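PDB 4H40: putative cell adhesion protein from Bacteroides fragilis, which is a fimbrillin-like protein that probably serves as a pilus component in cell adhesion by this gut bacterium. Local coordinates for residues B[17-29]-B[42-54]. Residues are numbered along the deposited sequence; the frame is centred on the assembly and turned at random.
Sequences DPVAGGYYPSISP and TLKDRPIFLLEDG
Tyr23 and Phe49 tie residues 17-29 to residues 42-54 through a pair of backbone hydrogen bonds, Tyr23 N to Phe49 O and Phe49 N to Tyr23 O, each 2.9 Å long. This is an antiparallel hydrogen-bonded pair limited to a single bridge, an example of how one reciprocal pair of bonds can hold two irregular segments in register while side chains do the rest. Beside it Gly22 brings its CA close to Phe49 O and Ile48 CG2.

Several apolar contacts are made over aromatic faces. The Tyr24 ring is sandwiched: Ile48 CG1 sits over one face, 3.8 Å from the ring centroid, and Leu43 CD1 over the opposite one, while Arg46 O lies at the ring edge. Pro25 CG is centred above the Phe49 ring, 3.7 Å from its centroid, a CH-pi contact in which the two side chains meet nearly at right angles. Phe49 CB in turn covers a face of Tyr23, and Leu51 CD1 reaches Ala20 CB.

Two polar side-chain contacts lie beside these rings. With CG set between its backbone N and carbonyl carbon (chi1 77°), Tyr23 lays its ring along 49-52, and its OH donates to Glu52 OE2 at 3.0 Å, from the anti side, 21° out of the carboxylate plane. At the other end Arg46, its chain bent at chi2 and chi3, offers NH2 to Pro25 O in a weak hydrogen bond; Ile27 CG1 covers one guanidinium face.

In this member of the Fimbrillin-like family, the loop leading to strand 56-62 is thus laid along residues 20-27. Strand 23-24 also pairs in parallel with strand 177-190, whose Ile178 touches both Tyr24 and Leu43, whereas Leu51 packs on Val78 of strand 74-79.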
ATOM      1  N   ASP B  17     -36.873  27.714  16.794  1.00 91.20           N
ATOM      2  CA  ASP B  17     -35.608  27.743  17.525  1.00 90.91           C
ATOM      3  C   ASP B  17     -34.893  26.377  17.316  1.00 90.29           C
ATOM      4  O   ASP B  17     -35.191  25.401  18.018  1.00 90.35           O
ATOM      5  CB  ASP B  17     -35.846  28.081  19.025  1.00 96.66           C
ATOM      6  CG  ASP B  17     -34.640  27.892  19.947  1.00114.31           C
ATOM      7  OD1 ASP B  17     -33.569  28.501  19.669  1.00113.46           O
ATOM      8  OD2 ASP B  17     -34.768  27.136  20.946  1.00124.90           O
ATOM      9  N   PRO B  18     -34.007  26.259  16.310  1.00 82.36           N
ATOM     10  CA  PRO B  18     -33.362  24.968  16.069  1.00 79.30           C
ATOM     11  C   PRO B  18     -32.225  24.710  17.054  1.00 83.81           C
ATOM     12  O   PRO B  18     -31.493  25.630  17.434  1.00 84.74           O
ATOM     13  CB  PRO B  18     -32.883  25.068  14.622  1.00 78.67           C
ATOM     14  CG  PRO B  18     -32.697  26.497  14.389  1.00 83.96           C
ATOM     15  CD  PRO B  18     -33.567  27.271  15.335  1.00 83.15           C
ATOM     16  N   VAL B  19     -32.104  23.452  17.491  1.00 79.18           N
ATOM     17  CA  VAL B  19     -31.084  23.015  18.440  1.00 77.83           C
ATOM     18  C   VAL B  19     -30.182  22.007  17.723  1.00 77.43           C
ATOM     19  O   VAL B  19     -30.663  20.983  17.234  1.00 76.02           O
ATOM     20  CB  VAL B  19     -31.738  22.478  19.744  1.00 83.53           C
ATOM     21  CG1 VAL B  19     -30.772  21.635  20.574  1.00 82.47           C
ATOM     22  CG2 VAL B  19     -32.284  23.636  20.576  1.00 86.28           C
ATOM     23  N   ALA B  20     -28.881  22.346  17.632  1.00 72.19           N
ATOM     24  CA  ALA B  20     -27.836  21.547  16.982  1.00 69.80           C
ATOM     25  C   ALA B  20     -27.771  20.114  17.519  1.00 71.60           C
ATOM     26  O   ALA B  20     -27.865  19.900  18.734  1.00 71.74           O
ATOM     27  CB  ALA B  20     -26.479  22.219  17.160  1.00 69.83           C
ATOM     28  N   GLY B  21     -27.624  19.159  16.599  1.00 65.38           N
ATOM     29  CA  GLY B  21     -27.546  17.743  16.928  1.00 64.72           C
ATOM     30  C   GLY B  21     -26.161  17.160  16.774  1.00 68.53           C
ATOM     31  O   GLY B  21     -25.963  15.970  17.022  1.00 70.21           O
ATOM     32  N   GLY B  22     -25.213  18.002  16.368  1.00 62.98           N
ATOM     33  CA  GLY B  22     -23.816  17.646  16.177  1.00 59.82           C
ATOM     34  C   GLY B  22     -23.529  16.959  14.862  1.00 58.56           C
ATOM     35  O   GLY B  22     -24.324  17.040  13.922  1.00 57.68           O
ATOM     36  N   TYR B  23     -22.362  16.318  14.773  1.00 52.14           N
ATOM     37  CA  TYR B  23     -22.021  15.588  13.569  1.00 50.23           C
ATOM     38  C   TYR B  23     -21.185  14.349  13.889  1.00 54.16           C
ATOM     39  O   TYR B  23     -20.544  14.266  14.938  1.00 54.45           O
ATOM     40  CB  TYR B  23     -21.319  16.482  12.522  1.00 49.53           C
ATOM     41  CG  TYR B  23     -19.860  16.787  12.786  1.00 48.85           C
ATOM     42  CD1 TYR B  23     -19.486  17.825  13.629  1.00 51.12           C
ATOM     43  CD2 TYR B  23     -18.859  16.112  12.104  1.00 49.14           C
ATOM     44  CE1 TYR B  23     -18.147  18.175  13.802  1.00 50.19           C
ATOM     45  CE2 TYR B  23     -17.514  16.435  12.283  1.00 50.24           C
ATOM     46  CZ  TYR B  23     -17.158  17.460  13.147  1.00 59.89           C
ATOM     47  OH  TYR B  23     -15.826  17.774  13.326  1.00 60.39           O
ATOM     48  N   TYR B  24     -21.246  13.366  12.980  1.00 49.51           N
ATOM     49  CA  TYR B  24     -20.428  12.176  13.047  1.00 48.95           C
ATOM     50  C   TYR B  24     -19.201  12.473  12.214  1.00 53.68           C
ATOM     51  O   TYR B  24     -19.332  12.733  11.003  1.00 51.61           O
ATOM     52  CB  TYR B  24     -21.177  10.944  12.531  1.00 50.07           C
ATOM     53  CG  TYR B  24     -22.254  10.437  13.453  1.00 51.19           C
ATOM     54  CD1 TYR B  24     -21.940   9.644  14.553  1.00 52.00           C
ATOM     55  CD2 TYR B  24     -23.599  10.698  13.193  1.00 52.96           C
ATOM     56  CE1 TYR B  24     -22.931   9.136  15.383  1.00 53.19           C
ATOM     57  CE2 TYR B  24     -24.603  10.199  14.022  1.00 55.90           C
ATOM     58  CZ  TYR B  24     -24.262   9.425  15.124  1.00 65.90           C
ATOM     59  OH  TYR B  24     -25.238   8.922  15.951  1.00 72.49           O
ATOM     60  N   PRO B  25     -18.010  12.568  12.840  1.00 51.15           N
ATOM     61  CA  PRO B  25     -16.806  12.893  12.058  1.00 49.95           C
ATOM     62  C   PRO B  25     -16.354  11.731  11.179  1.00 53.92           C
ATOM     63  O   PRO B  25     -16.699  10.570  11.413  1.00 55.05           O
ATOM     64  CB  PRO B  25     -15.774  13.194  13.145  1.00 51.91           C
ATOM     65  CG  PRO B  25     -16.206  12.354  14.284  1.00 56.09           C
ATOM     66  CD  PRO B  25     -17.685  12.356  14.265  1.00 52.43           C
ATOM     67  N   SER B  26     -15.554  12.050  10.189  1.00 50.51           N
ATOM     68  CA  SER B  26     -14.969  11.086   9.271  1.00 49.63           C
ATOM     69  C   SER B  26     -14.051  10.090  10.032  1.00 54.61           C
ATOM     70  O   SER B  26     -13.313  10.525  10.924  1.00 56.06           O
ATOM     71  CB  SER B  26     -14.178  11.850   8.219  1.00 49.97           C
ATOM     72  OG  SER B  26     -13.594  10.941   7.311  1.00 59.50           O
ATOM     73  N   ILE B  27     -14.120   8.773   9.705  1.00 50.11           N
ATOM     74  CA  ILE B  27     -13.297   7.721  10.328  1.00 50.76           C
ATOM     75  C   ILE B  27     -12.603   6.872   9.257  1.00 58.08           C
ATOM     76  O   ILE B  27     -12.931   6.960   8.080  1.00 57.35           O
ATOM     77  CB  ILE B  27     -14.100   6.807  11.302  1.00 55.69           C
ATOM     78  CG1 ILE B  27     -15.282   6.095  10.616  1.00 56.14           C
ATOM     79  CG2 ILE B  27     -14.502   7.519  12.600  1.00 57.38           C
ATOM     80  CD1 ILE B  27     -15.318   4.567  10.904  1.00 61.98           C
ATOM     81  N   SER B  28     -11.663   6.030   9.662  1.00 58.96           N
ATOM     82  CA  SER B  28     -10.974   5.167   8.706  1.00 60.42           C
ATOM     83  C   SER B  28     -11.881   4.023   8.260  1.00 69.31           C
ATOM     84  O   SER B  28     -12.709   3.568   9.061  1.00 70.30           O
ATOM     85  CB  SER B  28      -9.696   4.610   9.315  1.00 64.19           C
ATOM     86  OG  SER B  28      -8.710   5.627   9.410  1.00 73.41           O
ATOM     87  N   PRO B  29     -11.704   3.477   7.030  1.00 67.90           N
ATOM     88  CA  PRO B  29     -12.516   2.325   6.622  1.00 70.22           C
ATOM     89  C   PRO B  29     -12.321   1.087   7.510  1.00 82.67           C
ATOM     90  O   PRO B  29     -11.371   0.955   8.288  1.00 82.34           O
ATOM     91  CB  PRO B  29     -12.037   2.041   5.198  1.00 71.12           C
ATOM     92  CG  PRO B  29     -11.397   3.273   4.757  1.00 72.64           C
ATOM     93  CD  PRO B  29     -10.770   3.864   5.953  1.00 67.59           C
ATOM     94  N   THR B  42     -24.169   0.809  12.143  1.00 65.34           N
ATOM     95  CA  THR B  42     -22.895   1.402  11.744  1.00 62.03           C
ATOM     96  C   THR B  42     -22.458   2.529  12.702  1.00 63.81           C
ATOM     97  O   THR B  42     -21.277   2.592  13.073  1.00 62.66           O
ATOM     98  CB  THR B  42     -23.002   1.875  10.289  1.00 69.91           C
ATOM     99  OG1 THR B  42     -23.011   0.723   9.448  1.00 76.04           O
ATOM    100  CG2 THR B  42     -21.867   2.793   9.865  1.00 61.50           C
ATOM    101  N   LEU B  43     -23.408   3.378  13.122  1.00 59.66           N
ATOM    102  CA  LEU B  43     -23.119   4.543  13.952  1.00 58.25           C
ATOM    103  C   LEU B  43     -23.452   4.374  15.432  1.00 65.67           C
ATOM    104  O   LEU B  43     -23.247   5.328  16.193  1.00 64.44           O
ATOM    105  CB  LEU B  43     -23.897   5.761  13.413  1.00 56.67           C
ATOM    106  CG  LEU B  43     -23.742   6.131  11.952  1.00 58.23           C
ATOM    107  CD1 LEU B  43     -24.548   7.351  11.644  1.00 57.04           C
ATOM    108  CD2 LEU B  43     -22.287   6.319  11.574  1.00 58.47           C
ATOM    109  N   LYS B  44     -23.959   3.202  15.855  1.00 67.08           N
ATOM    110  CA  LYS B  44     -24.377   3.008  17.251  1.00 70.14           C
ATOM    111  C   LYS B  44     -23.268   3.398  18.260  1.00 74.66           C
ATOM    112  O   LYS B  44     -23.557   4.196  19.158  1.00 75.07           O
ATOM    113  CB  LYS B  44     -24.962   1.596  17.548  1.00 75.05           C
ATOM    114  CG  LYS B  44     -24.056   0.393  17.309  1.00 90.87           C
ATOM    115  CD  LYS B  44     -24.609  -0.864  17.990  1.00100.22           C
ATOM    116  CE  LYS B  44     -23.587  -1.972  18.084  1.00100.29           C
ATOM    117  NZ  LYS B  44     -24.096  -3.117  18.886  1.00110.10           N
ATOM    118  N   ASP B  45     -22.013   2.937  18.061  1.00 70.90           N
ATOM    119  CA  ASP B  45     -20.901   3.250  18.975  1.00 71.59           C
ATOM    120  C   ASP B  45     -20.006   4.389  18.477  1.00 73.51           C
ATOM    121  O   ASP B  45     -18.859   4.509  18.915  1.00 73.71           O
ATOM    122  CB  ASP B  45     -20.042   2.002  19.215  1.00 74.86           C
ATOM    123  CG  ASP B  45     -20.804   0.811  19.736  1.00 84.72           C
ATOM    124  OD1 ASP B  45     -21.819   1.015  20.448  1.00 85.83           O
ATOM    125  OD2 ASP B  45     -20.375  -0.325  19.459  1.00 92.87           O
ATOM    126  N   ARG B  46     -20.518   5.211  17.559  1.00 67.72           N
ATOM    127  CA  ARG B  46     -19.755   6.324  17.020  1.00 63.95           C
ATOM    128  C   ARG B  46     -20.000   7.571  17.843  1.00 67.27           C
ATOM    129  O   ARG B  46     -21.158   7.869  18.165  1.00 67.42           O
ATOM    130  CB  ARG B  46     -20.100   6.566  15.549  1.00 59.33           C
ATOM    131  CG  ARG B  46     -19.496   5.521  14.612  1.00 63.27           C
ATOM    132  CD  ARG B  46     -18.142   5.912  14.058  1.00 53.05           C
ATOM    133  NE  ARG B  46     -18.163   7.194  13.360  1.00 58.09           N
ATOM    134  CZ  ARG B  46     -18.411   7.331  12.065  1.00 76.81           C
ATOM    135  NH1 ARG B  46     -18.701   6.268  11.321  1.00 69.48           N
ATOM    136  NH2 ARG B  46     -18.390   8.529  11.504  1.00 60.07           N
ATOM    137  N   PRO B  47     -18.926   8.298  18.238  1.00 63.03           N
ATOM    138  CA  PRO B  47     -19.146   9.531  19.011  1.00 61.94           C
ATOM    139  C   PRO B  47     -19.584  10.673  18.111  1.00 62.91           C
ATOM    140  O   PRO B  47     -19.209  10.744  16.926  1.00 58.63           O
ATOM    141  CB  PRO B  47     -17.792   9.818  19.653  1.00 63.71           C
ATOM    142  CG  PRO B  47     -16.779   8.991  18.910  1.00 68.11           C
ATOM    143  CD  PRO B  47     -17.489   8.077  17.948  1.00 63.93           C
ATOM    144  N   ILE B  48     -20.380  11.568  18.695  1.00 59.94           N
ATOM    145  CA  ILE B  48     -20.878  12.759  18.025  1.00 57.99           C
ATOM    146  C   ILE B  48     -20.068  13.952  18.514  1.00 62.37           C
ATOM    147  O   ILE B  48     -19.932  14.152  19.726  1.00 66.11           O
ATOM    148  CB  ILE B  48     -22.403  12.924  18.278  1.00 61.80           C
ATOM    149  CG1 ILE B  48     -23.161  11.781  17.607  1.00 61.82           C
ATOM    150  CG2 ILE B  48     -22.924  14.273  17.777  1.00 61.01           C
ATOM    151  CD1 ILE B  48     -24.302  11.329  18.318  1.00 69.97           C
ATOM    152  N   PHE B  49     -19.537  14.740  17.574  1.00 54.31           N
ATOM    153  CA  PHE B  49     -18.802  15.958  17.865  1.00 52.56           C
ATOM    154  C   PHE B  49     -19.733  17.142  17.761  1.00 59.32           C
ATOM    155  O   PHE B  49     -20.780  17.033  17.129  1.00 58.03           O
ATOM    156  CB  PHE B  49     -17.634  16.125  16.890  1.00 51.21           C
ATOM    157  CG  PHE B  49     -16.436  15.232  17.109  1.00 51.61           C
ATOM    158  CD1 PHE B  49     -16.454  14.236  18.080  1.00 53.82           C
ATOM    159  CD2 PHE B  49     -15.299  15.361  16.315  1.00 53.06           C
ATOM    160  CE1 PHE B  49     -15.369  13.373  18.242  1.00 54.70           C
ATOM    161  CE2 PHE B  49     -14.194  14.516  16.504  1.00 55.73           C
ATOM    162  CZ  PHE B  49     -14.238  13.526  17.470  1.00 54.15           C
ATOM    163  N   LEU B  50     -19.362  18.278  18.382  1.00 59.11           N
ATOM    164  CA  LEU B  50     -20.156  19.501  18.271  1.00 59.70           C
ATOM    165  C   LEU B  50     -19.889  20.090  16.924  1.00 63.98           C
ATOM    166  O   LEU B  50     -18.750  19.981  16.457  1.00 61.92           O
ATOM    167  CB  LEU B  50     -19.789  20.531  19.347  1.00 60.96           C
ATOM    168  CG  LEU B  50     -19.876  20.174  20.813  1.00 67.10           C
ATOM    169  CD1 LEU B  50     -19.328  21.315  21.636  1.00 68.81           C
ATOM    170  CD2 LEU B  50     -21.303  19.899  21.235  1.00 71.03           C
ATOM    171  N   LEU B  51     -20.892  20.746  16.306  1.00 62.65           N
ATOM    172  CA  LEU B  51     -20.694  21.426  15.028  1.00 62.22           C
ATOM    173  C   LEU B  51     -19.600  22.461  15.235  1.00 68.58           C
ATOM    174  O   LEU B  51     -19.570  23.094  16.290  1.00 72.47           O
ATOM    175  CB  LEU B  51     -22.006  22.070  14.534  1.00 63.65           C
ATOM    176  CG  LEU B  51     -23.191  21.121  14.319  1.00 68.60           C
ATOM    177  CD1 LEU B  51     -24.473  21.886  14.018  1.00 69.89           C
ATOM    178  CD2 LEU B  51     -22.904  20.113  13.213  1.00 70.22           C
ATOM    179  N   GLU B  52     -18.658  22.573  14.312  1.00 64.01           N
ATOM    180  CA  GLU B  52     -17.520  23.485  14.479  1.00 64.56           C
ATOM    181  C   GLU B  52     -17.963  24.960  14.529  1.00 69.85           C
ATOM    182  O   GLU B  52     -18.836  25.393  13.777  1.00 69.62           O
ATOM    183  CB  GLU B  52     -16.440  23.266  13.396  1.00 64.45           C
ATOM    184  CG  GLU B  52     -15.810  21.869  13.394  1.00 80.32           C
ATOM    185  CD  GLU B  52     -15.195  21.368  14.696  1.00110.65           C
ATOM    186  OE1 GLU B  52     -14.535  22.177  15.390  1.00125.58           O
ATOM    187  OE2 GLU B  52     -15.359  20.164  15.016  1.00 90.13           O
ATOM    188  N   ASP B  53     -17.407  25.698  15.487  1.00 67.42           N
ATOM    189  CA  ASP B  53     -17.684  27.114  15.684  1.00 69.18           C
ATOM    190  C   ASP B  53     -17.384  27.889  14.389  1.00 71.32           C
ATOM    191  O   ASP B  53     -16.319  27.690  13.794  1.00 70.07           O
ATOM    192  CB  ASP B  53     -16.831  27.630  16.857  1.00 72.61           C
ATOM    193  CG  ASP B  53     -17.212  28.995  17.373  1.00 84.05           C
ATOM    194  OD1 ASP B  53     -16.797  29.996  16.758  1.00 85.88           O
ATOM    195  OD2 ASP B  53     -17.866  29.066  18.432  1.00 91.06           O
ATOM    196  N   GLY B  54     -18.345  28.707  13.947  1.00 67.61           N
ATOM    197  CA  GLY B  54     -18.217  29.523  12.743  1.00 67.07           C
ATOM    198  C   GLY B  54     -18.744  28.882  11.476  1.00 69.90           C
ATOM    199  O   GLY B  54     -18.844  29.544  10.439  1.00 71.55           O
TER